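Peptide ABC transporter permease (Staphylococcus hominis, PDB 6EXS) probably imports peptides, including a thioalcohol-conjugated malodour precursor, across the cell membrane as a POT-family member of the major facilitator superfamily. Local coordinates at residues G34-L39 against S61-Y66; I40-F45 against N177-F182; Q4-K9 against G205-A210. One frame throughout, in Å; residues are numbered along the deposited sequence.

Interaction 1. Residues G34-L39 against S61-Y66; sequences GMRAML and SIMSVY
Leu39 and Met63 lie at the heart of an antiparallel pairing between the first two transmembrane helices of this major facilitator fold, 16-44 and 56-72, whose short segments run at 154° to one another. The axes are 11.4 Å apart at their closest, a spacing bridged by long, flexible side chains, so the contact illustrates how methionines fill a wide helix interface. Leu39 carries its CG anti to the backbone N (chi1 -155°), which helps to direct the branch that carries CD2 to the edge of the Tyr66 ring, near its plane, 3.7 Å from Tyr66 CE2. The same methyl group lies 4.1 Å from Met63 SD, and Leu39 CB is about as near to that sulfur. Met35 and Tyr66 approach one another from opposite directions and meet at the far end of the phenol, with Met35 CE 3.6 Å from Tyr66 OH. Neighbouring helices close the surroundings, Met118 and Ile121 touching Tyr66 and Phe182 touching Met35 and Leu39. Arg36, in the conformer described, touches the bound conjugated peptide, which places this packing right beside the substrate site. Met63 bends at chi2 and chi3, and its chi3 of -80° turns the terminal methyl toward the backbone of helix 16-44, where Met63 CE sits 3.4 Å from the carbonyl oxygen Arg36 O.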
loop_
_atom_site.group_PDB
_atom_site.type_symbol
_atom_site.label_atom_id
_atom_site.label_comp_id
_atom_site.label_asym_id
_atom_site.label_seq_id
_atom_site.Cartn_x
_atom_site.Cartn_y
_atom_site.Cartn_z
ATOM N N GLY A 34 -12.212 -1.170 2.467
ATOM C CA GLY A 34 -13.639 -1.068 2.198
ATOM C C GLY A 34 -13.986 0.269 1.583
ATOM O O GLY A 34 -14.698 0.331 0.574
ATOM N N MET A 35 -13.454 1.350 2.186
ATOM C CA MET A 35 -13.590 2.732 1.708
ATOM C C MET A 35 -12.951 2.825 0.301
ATOM O O MET A 35 -13.556 3.414 -0.598
ATOM C CB MET A 35 -12.896 3.677 2.722
ATOM C CG MET A 35 -12.773 5.128 2.300
ATOM S SD MET A 35 -11.417 5.458 1.154
ATOM C CE MET A 35 -9.913 4.923 2.176
ATOM N N ARG A 36 -11.730 2.227 0.138
ATOM C CA ARG A 36 -10.949 2.174 -1.107
ATOM C C ARG A 36 -11.719 1.496 -2.253
ATOM O O ARG A 36 -11.730 2.000 -3.377
ATOM C CB ARG A 36 -9.623 1.432 -0.863
ATOM C CG ARG A 36 -8.382 2.286 -1.041
ATOM C CD ARG A 36 -7.773 2.064 -2.410
ATOM N NE ARG A 36 -6.573 1.222 -2.379
ATOM C CZ ARG A 36 -6.549 -0.088 -2.611
ATOM N NH1 ARG A 36 -7.673 -0.748 -2.866
ATOM N NH2 ARG A 36 -5.402 -0.746 -2.589
ATOM N N ALA A 37 -12.357 0.342 -1.962
ATOM C CA ALA A 37 -13.136 -0.442 -2.928
ATOM C C ALA A 37 -14.321 0.354 -3.493
ATOM O O ALA A 37 -14.663 0.187 -4.655
ATOM C CB ALA A 37 -13.646 -1.718 -2.274
ATOM N N MET A 38 -14.923 1.228 -2.659
ATOM C CA MET A 38 -16.062 2.089 -2.968
ATOM C C MET A 38 -15.649 3.403 -3.600
ATOM O O MET A 38 -16.385 3.915 -4.438
ATOM C CB MET A 38 -16.842 2.418 -1.686
ATOM C CG MET A 38 -17.529 1.236 -1.044
ATOM S SD MET A 38 -18.631 1.793 0.282
ATOM C CE MET A 38 -20.086 2.074 -0.621
ATOM N N LEU A 39 -14.515 3.986 -3.154
ATOM C CA LEU A 39 -14.044 5.312 -3.582
ATOM C C LEU A 39 -13.985 5.509 -5.097
ATOM O O LEU A 39 -14.457 6.546 -5.561
ATOM C CB LEU A 39 -12.700 5.698 -2.936
ATOM C CG LEU A 39 -12.428 7.210 -2.823
ATOM C CD1 LEU A 39 -13.315 7.868 -1.768
ATOM C CD2 LEU A 39 -10.966 7.476 -2.492
ATOM N N SER A 61 -6.559 8.706 -11.554
ATOM C CA SER A 61 -5.367 9.430 -11.094
ATOM C C SER A 61 -5.382 9.632 -9.561
ATOM O O SER A 61 -4.383 9.301 -8.910
ATOM C CB SER A 61 -5.241 10.770 -11.815
ATOM O OG SER A 61 -4.100 11.467 -11.345
ATOM N N ILE A 62 -6.531 10.120 -8.992
ATOM C CA ILE A 62 -6.746 10.328 -7.547
ATOM C C ILE A 62 -6.431 9.046 -6.732
ATOM O O ILE A 62 -5.692 9.124 -5.754
ATOM C CB ILE A 62 -8.163 10.910 -7.247
ATOM C CG1 ILE A 62 -8.280 12.375 -7.756
ATOM C CG2 ILE A 62 -8.514 10.812 -5.744
ATOM C CD1 ILE A 62 -9.702 12.912 -8.038
ATOM N N MET A 63 -6.961 7.877 -7.165
ATOM C CA MET A 63 -6.739 6.567 -6.526
ATOM C C MET A 63 -5.242 6.239 -6.316
ATOM O O MET A 63 -4.845 5.843 -5.213
ATOM C CB MET A 63 -7.438 5.441 -7.314
ATOM C CG MET A 63 -8.950 5.468 -7.198
ATOM S SD MET A 63 -9.601 5.154 -5.530
ATOM C CE MET A 63 -9.500 3.372 -5.475
ATOM N N SER A 64 -4.418 6.468 -7.367
ATOM C CA SER A 64 -2.983 6.211 -7.375
ATOM C C SER A 64 -2.197 7.217 -6.545
ATOM O O SER A 64 -1.351 6.814 -5.756
ATOM C CB SER A 64 -2.466 6.162 -8.806
ATOM O OG SER A 64 -2.922 4.977 -9.429
ATOM N N VAL A 65 -2.490 8.522 -6.707
ATOM C CA VAL A 65 -1.842 9.617 -5.976
ATOM C C VAL A 65 -2.131 9.470 -4.472
ATOM O O VAL A 65 -1.218 9.608 -3.649
ATOM C CB VAL A 65 -2.222 11.003 -6.571
ATOM C CG1 VAL A 65 -1.750 12.159 -5.689
ATOM C CG2 VAL A 65 -1.677 11.154 -7.989
ATOM N N TYR A 66 -3.378 9.106 -4.134
ATOM C CA TYR A 66 -3.840 8.850 -2.772
ATOM C C TYR A 66 -3.021 7.690 -2.157
ATOM O O TYR A 66 -2.492 7.845 -1.057
ATOM C CB TYR A 66 -5.347 8.536 -2.820
ATOM C CG TYR A 66 -6.089 8.423 -1.507
ATOM C CD1 TYR A 66 -5.512 8.849 -0.309
ATOM C CD2 TYR A 66 -7.373 7.895 -1.458
ATOM C CE1 TYR A 66 -6.193 8.735 0.901
ATOM C CE2 TYR A 66 -8.066 7.788 -0.255
ATOM C CZ TYR A 66 -7.475 8.214 0.918
ATOM O OH TYR A 66 -8.188 8.132 2.083
#

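Interaction 2. Residues I40-F45 against N177-F182; sequences IFYMYF and NFHGGF
Tyr42 lays its ring against Phe178 and Phe182, which both lie on the same side of its plane, and the path of that one side chain accounts for most of the contact. With CG anti to the backbone N (chi1 175°), it leaves helix 16-44 heading for the start of helix 178-204. Its root is met first: Tyr42 CA makes a CH-pi contact over the face of the Phe178 ring, and Tyr42 CB stands above the same face, 3.7 Å from Phe178 CD1. At Tyr42 CG the second phenylalanine arrives, with Phe182 CE2 3.8 Å away. From here the CD1/CE1 and CD2/CE2 halves of the phenol have different neighbours. Tyr42 CD1 presses to 3.4 Å from Phe178 CG, and Tyr42 CE1 continues along Phe178 CB. Phe182 CE2 lies over the ring face on the CD2 side, 3.6 Å from Tyr42 CD2, and also neighbours Tyr42 CE2. The Phe182 edge points at the tyrosine face, a T-shaped pair with centroids 5.1 Å apart and planes at 71°, whereas the Phe178 ring is inclined at 46° in an intermediate attitude. At the tip, Tyr42 OH comes within 3.4 Å of His179 CE1; the imidazole is held by a hydrogen bond from His179 ND1 to Leu105 O. Phe45, just past the helix end, extends the group by bringing its CD2 to the edge of Phe178, 3.8 Å from CZ. Together Tyr42, Phe178 and Phe182 form an aromatic cluster that joins the first and sixth transmembrane helices within the N-terminal six-helix bundle of the major facilitator fold.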
loop_
_atom_site.group_PDB
_atom_site.type_symbol
_atom_site.label_atom_id
_atom_site.label_comp_id
_atom_site.label_asym_id
_atom_site.label_seq_id
_atom_site.Cartn_x
_atom_site.Cartn_y
_atom_site.Cartn_z
ATOM N N ILE A 40 -13.452 4.537 -5.862
ATOM C CA ILE A 40 -13.335 4.668 -7.322
ATOM C C ILE A 40 -14.713 4.844 -7.983
ATOM O O ILE A 40 -14.872 5.765 -8.779
ATOM C CB ILE A 40 -12.466 3.542 -7.984
ATOM C CG1 ILE A 40 -12.272 3.775 -9.519
ATOM C CG2 ILE A 40 -12.968 2.107 -7.678
ATOM C CD1 ILE A 40 -11.441 4.987 -9.941
ATOM N N PHE A 41 -15.711 4.026 -7.604
ATOM C CA PHE A 41 -17.068 4.102 -8.150
ATOM C C PHE A 41 -17.801 5.342 -7.680
ATOM O O PHE A 41 -18.418 6.016 -8.501
ATOM C CB PHE A 41 -17.852 2.821 -7.864
ATOM C CG PHE A 41 -17.073 1.610 -8.301
ATOM C CD1 PHE A 41 -16.811 1.383 -9.647
ATOM C CD2 PHE A 41 -16.524 0.742 -7.362
ATOM C CE1 PHE A 41 -16.035 0.299 -10.045
ATOM C CE2 PHE A 41 -15.770 -0.353 -7.764
ATOM C CZ PHE A 41 -15.509 -0.557 -9.100
ATOM N N TYR A 42 -17.672 5.686 -6.384
ATOM C CA TYR A 42 -18.264 6.889 -5.804
ATOM C C TYR A 42 -17.801 8.153 -6.556
ATOM O O TYR A 42 -18.611 9.036 -6.797
ATOM C CB TYR A 42 -17.893 6.987 -4.320
ATOM C CG TYR A 42 -18.360 8.254 -3.641
ATOM C CD1 TYR A 42 -19.712 8.597 -3.611
ATOM C CD2 TYR A 42 -17.460 9.087 -2.980
ATOM C CE1 TYR A 42 -20.154 9.738 -2.947
ATOM C CE2 TYR A 42 -17.893 10.231 -2.307
ATOM C CZ TYR A 42 -19.243 10.554 -2.296
ATOM O OH TYR A 42 -19.683 11.679 -1.639
ATOM N N MET A 43 -16.513 8.221 -6.953
ATOM C CA MET A 43 -15.959 9.355 -7.695
ATOM C C MET A 43 -16.477 9.500 -9.143
ATOM O O MET A 43 -16.952 10.586 -9.493
ATOM C CB MET A 43 -14.427 9.323 -7.675
ATOM C CG MET A 43 -13.850 9.641 -6.320
ATOM S SD MET A 43 -12.074 9.894 -6.373
ATOM C CE MET A 43 -11.498 8.222 -6.473
ATOM N N TYR A 44 -16.359 8.444 -9.995
ATOM C CA TYR A 44 -16.746 8.592 -11.400
ATOM C C TYR A 44 -18.221 8.280 -11.693
ATOM O O TYR A 44 -18.696 8.660 -12.774
ATOM C CB TYR A 44 -15.805 7.837 -12.361
ATOM C CG TYR A 44 -16.118 6.378 -12.606
ATOM C CD1 TYR A 44 -15.648 5.394 -11.746
ATOM C CD2 TYR A 44 -16.790 5.970 -13.757
ATOM C CE1 TYR A 44 -15.905 4.047 -11.979
ATOM C CE2 TYR A 44 -17.029 4.621 -14.015
ATOM C CZ TYR A 44 -16.592 3.663 -13.116
ATOM O OH TYR A 44 -16.826 2.328 -13.332
ATOM N N PHE A 45 -18.966 7.655 -10.748
ATOM C CA PHE A 45 -20.398 7.425 -10.982
ATOM C C PHE A 45 -21.100 8.793 -11.046
ATOM O O PHE A 45 -20.688 9.725 -10.344
ATOM C CB PHE A 45 -21.050 6.518 -9.915
ATOM C CG PHE A 45 -20.881 5.010 -10.039
ATOM C CD1 PHE A 45 -19.943 4.461 -10.913
ATOM C CD2 PHE A 45 -21.639 4.140 -9.254
ATOM C CE1 PHE A 45 -19.781 3.070 -11.011
ATOM C CE2 PHE A 45 -21.484 2.751 -9.361
ATOM C CZ PHE A 45 -20.561 2.227 -10.242
ATOM N N ASN A 177 -25.806 3.684 -1.828
ATOM C CA ASN A 177 -25.747 4.319 -0.515
ATOM C C ASN A 177 -24.279 4.407 -0.125
ATOM O O ASN A 177 -23.787 3.605 0.665
ATOM C CB ASN A 177 -26.583 3.524 0.508
ATOM C CG ASN A 177 -26.745 4.159 1.874
ATOM O OD1 ASN A 177 -27.178 3.504 2.821
ATOM N ND2 ASN A 177 -26.404 5.431 2.032
ATOM N N PHE A 178 -23.561 5.351 -0.733
ATOM C CA PHE A 178 -22.133 5.538 -0.482
ATOM C C PHE A 178 -21.889 6.065 0.918
ATOM O O PHE A 178 -21.111 5.449 1.656
ATOM C CB PHE A 178 -21.477 6.400 -1.573
ATOM C CG PHE A 178 -21.494 5.752 -2.945
ATOM C CD1 PHE A 178 -20.643 4.687 -3.246
ATOM C CD2 PHE A 178 -22.376 6.192 -3.931
ATOM C CE1 PHE A 178 -20.667 4.085 -4.511
ATOM C CE2 PHE A 178 -22.402 5.584 -5.196
ATOM C CZ PHE A 178 -21.551 4.535 -5.474
ATOM N N HIS A 179 -22.631 7.125 1.330
ATOM C CA HIS A 179 -22.529 7.698 2.680
ATOM C C HIS A 179 -22.763 6.658 3.799
ATOM O O HIS A 179 -22.084 6.713 4.827
ATOM C CB HIS A 179 -23.444 8.910 2.854
ATOM C CG HIS A 179 -23.075 10.067 1.986
ATOM N ND1 HIS A 179 -21.754 10.403 1.747
ATOM C CD2 HIS A 179 -23.873 10.948 1.343
ATOM C CE1 HIS A 179 -21.792 11.460 0.957
ATOM N NE2 HIS A 179 -23.044 11.830 0.696
ATOM N N GLY A 180 -23.683 5.716 3.558
ATOM C CA GLY A 180 -23.996 4.621 4.467
ATOM C C GLY A 180 -22.870 3.609 4.551
ATOM O O GLY A 180 -22.598 3.075 5.630
ATOM N N GLY A 181 -22.223 3.351 3.409
ATOM C CA GLY A 181 -21.095 2.431 3.315
ATOM C C GLY A 181 -19.845 2.981 3.984
ATOM O O GLY A 181 -19.150 2.256 4.700
ATOM N N PHE A 182 -19.569 4.288 3.763
ATOM C CA PHE A 182 -18.440 5.012 4.349
ATOM C C PHE A 182 -18.641 5.192 5.850
ATOM O O PHE A 182 -17.660 5.304 6.577
ATOM C CB PHE A 182 -18.227 6.379 3.663
ATOM C CG PHE A 182 -17.788 6.360 2.212
ATOM C CD1 PHE A 182 -16.695 5.598 1.806
ATOM C CD2 PHE A 182 -18.443 7.133 1.260
ATOM C CE1 PHE A 182 -16.286 5.582 0.466
ATOM C CE2 PHE A 182 -18.039 7.110 -0.081
ATOM C CZ PHE A 182 -16.949 6.350 -0.464
#

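Interaction 3. Residues Q4-K9 against G205-A210; sequences QSIPQK and GSVGMA. Unlike the reference sequence in segment 205-210: Ala210 (reference Lys).
Ser5 and Gly205 bring two irregular backbones together, their CA atoms 5.1 Å apart. Gly205 is the residue at which helix 178-204 breaks off, with a positive phi of 50°. Directly afterwards Ser206 to Met209 form a type II beta turn, closed by the bond from Met209 N to Ser206 O, with Gly208 supplying the positive phi (73°) of its third position. The turn belongs to the start of the linker, which includes helices 217-243 and 249-273, between the two six-helix halves of this POT transporter, and the N-terminal tail lies against it. Arg88, in a sequence resembling the signature motif A of the major facilitator superfamily, bonds through NH1 to the carbonyls of both Gly205 and Val207. Across the contact the two serine hydroxyls share a hydrogen bond, Ser5 OG to Ser206 OG, of 3.1 Å; Ser5 OG has a further, weak bond to Thr2 O within the tail. Ile6 divides its branches. CG2 rests 3.6 Å from Gly205 N, while CG1, tucked between its own backbone N and carbonyl carbon (chi1 62°), carries CD1 to 4.1 Å from Val207 CG2, the two side chains meeting at about a right angle.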
loop_
_atom_site.group_PDB
_atom_site.type_symbol
_atom_site.label_atom_id
_atom_site.label_comp_id
_atom_site.label_asym_id
_atom_site.label_seq_id
_atom_site.Cartn_x
_atom_site.Cartn_y
_atom_site.Cartn_z
ATOM N N GLN A 4 9.693 -6.702 30.749
ATOM C CA GLN A 4 9.269 -6.945 32.135
ATOM C C GLN A 4 7.810 -6.526 32.365
ATOM O O GLN A 4 7.101 -7.164 33.149
ATOM C CB GLN A 4 10.189 -6.207 33.125
ATOM C CG GLN A 4 11.563 -6.843 33.304
ATOM C CD GLN A 4 12.346 -6.169 34.405
ATOM O OE1 GLN A 4 12.259 -6.541 35.579
ATOM N NE2 GLN A 4 13.127 -5.157 34.057
ATOM N N SER A 5 7.373 -5.459 31.678
ATOM C CA SER A 5 6.033 -4.886 31.784
ATOM C C SER A 5 4.969 -5.535 30.867
ATOM O O SER A 5 3.811 -5.106 30.892
ATOM C CB SER A 5 6.103 -3.383 31.518
ATOM O OG SER A 5 6.548 -3.107 30.199
ATOM N N ILE A 6 5.349 -6.543 30.046
ATOM C CA ILE A 6 4.414 -7.136 29.077
ATOM C C ILE A 6 4.297 -8.669 29.133
ATOM O O ILE A 6 5.322 -9.357 29.226
ATOM C CB ILE A 6 4.722 -6.665 27.617
ATOM C CG1 ILE A 6 6.130 -7.093 27.124
ATOM C CG2 ILE A 6 4.534 -5.171 27.492
ATOM C CD1 ILE A 6 6.412 -6.846 25.667
ATOM N N PRO A 7 3.052 -9.214 28.988
ATOM C CA PRO A 7 2.890 -10.679 28.944
ATOM C C PRO A 7 3.570 -11.257 27.698
ATOM O O PRO A 7 3.492 -10.658 26.629
ATOM C CB PRO A 7 1.369 -10.880 28.936
ATOM C CG PRO A 7 0.812 -9.613 28.454
ATOM C CD PRO A 7 1.750 -8.526 28.865
ATOM N N GLN A 8 4.309 -12.371 27.868
ATOM C CA GLN A 8 5.085 -12.992 26.791
ATOM C C GLN A 8 4.342 -14.097 26.038
ATOM O O GLN A 8 4.859 -14.611 25.046
ATOM C CB GLN A 8 6.451 -13.475 27.309
ATOM C CG GLN A 8 7.505 -12.353 27.362
ATOM C CD GLN A 8 7.748 -11.679 26.021
ATOM O OE1 GLN A 8 8.100 -12.320 25.018
ATOM N NE2 GLN A 8 7.525 -10.370 25.971
ATOM N N LYS A 9 3.125 -14.434 26.489
ATOM C CA LYS A 9 2.234 -15.401 25.848
ATOM C C LYS A 9 0.802 -14.800 25.864
ATOM O O LYS A 9 0.634 -13.636 26.248
ATOM C CB LYS A 9 2.306 -16.771 26.565
ATOM C CG LYS A 9 3.637 -17.522 26.404
ATOM C CD LYS A 9 3.785 -18.255 25.063
ATOM C CE LYS A 9 5.012 -19.136 25.027
ATOM N NZ LYS A 9 4.971 -20.100 23.896
ATOM N N GLY A 205 2.383 -2.356 27.858
ATOM C CA GLY A 205 3.183 -1.719 28.896
ATOM C C GLY A 205 3.898 -0.450 28.485
ATOM O O GLY A 205 3.278 0.479 27.956
ATOM N N SER A 206 5.216 -0.425 28.720
ATOM C CA SER A 206 6.108 0.699 28.433
ATOM C C SER A 206 6.577 0.798 26.976
ATOM O O SER A 206 7.140 1.827 26.600
ATOM C CB SER A 206 7.323 0.637 29.351
ATOM O OG SER A 206 8.035 -0.570 29.139
ATOM N N VAL A 207 6.378 -0.275 26.173
ATOM C CA VAL A 207 6.790 -0.368 24.770
ATOM C C VAL A 207 6.252 0.805 23.929
ATOM O O VAL A 207 5.043 0.921 23.729
ATOM C CB VAL A 207 6.428 -1.742 24.139
ATOM C CG1 VAL A 207 6.750 -1.774 22.647
ATOM C CG2 VAL A 207 7.121 -2.889 24.859
ATOM N N GLY A 208 7.175 1.650 23.467
ATOM C CA GLY A 208 6.912 2.795 22.605
ATOM C C GLY A 208 6.237 3.988 23.246
ATOM O O GLY A 208 5.613 4.784 22.537
ATOM N N MET A 209 6.366 4.141 24.573
ATOM C CA MET A 209 5.741 5.248 25.309
ATOM C C MET A 209 6.514 6.568 25.224
ATOM O O MET A 209 6.011 7.606 25.668
ATOM C CB MET A 209 5.499 4.854 26.778
ATOM C CG MET A 209 4.443 3.771 26.958
ATOM S SD MET A 209 2.751 4.352 26.721
ATOM C CE MET A 209 2.520 5.242 28.266
ATOM N N ALA A 210 7.740 6.528 24.671
ATOM C CA ALA A 210 8.623 7.692 24.565
ATOM C C ALA A 210 9.431 7.641 23.258
ATOM O O ALA A 210 9.683 6.540 22.769
ATOM C CB ALA A 210 9.570 7.728 25.773
#

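How the interactions relate
Interactions 1 and 2 are neighbours, their centres about 11 Å apart, and both draw on helix 16-44: residues 34-39 pair with helix 56-72, and 40-45, the residues that follow directly, pair with helix 178-204. They touch directly, as where Met43 CE lies 3.7 Å from Met63 SD, so helix 16-44 has partners in helices 56-72 and 178-204, the first of these contacts beside the substrate site. Their segments alternate along the chain. Interaction 3 lies about 36 Å and 41 Å, centre to centre, from interactions 1 and 2, and encloses both within the loop it closes. Helix 178-204 runs from interaction 2 to just before interaction 3, where Gly205 follows its end.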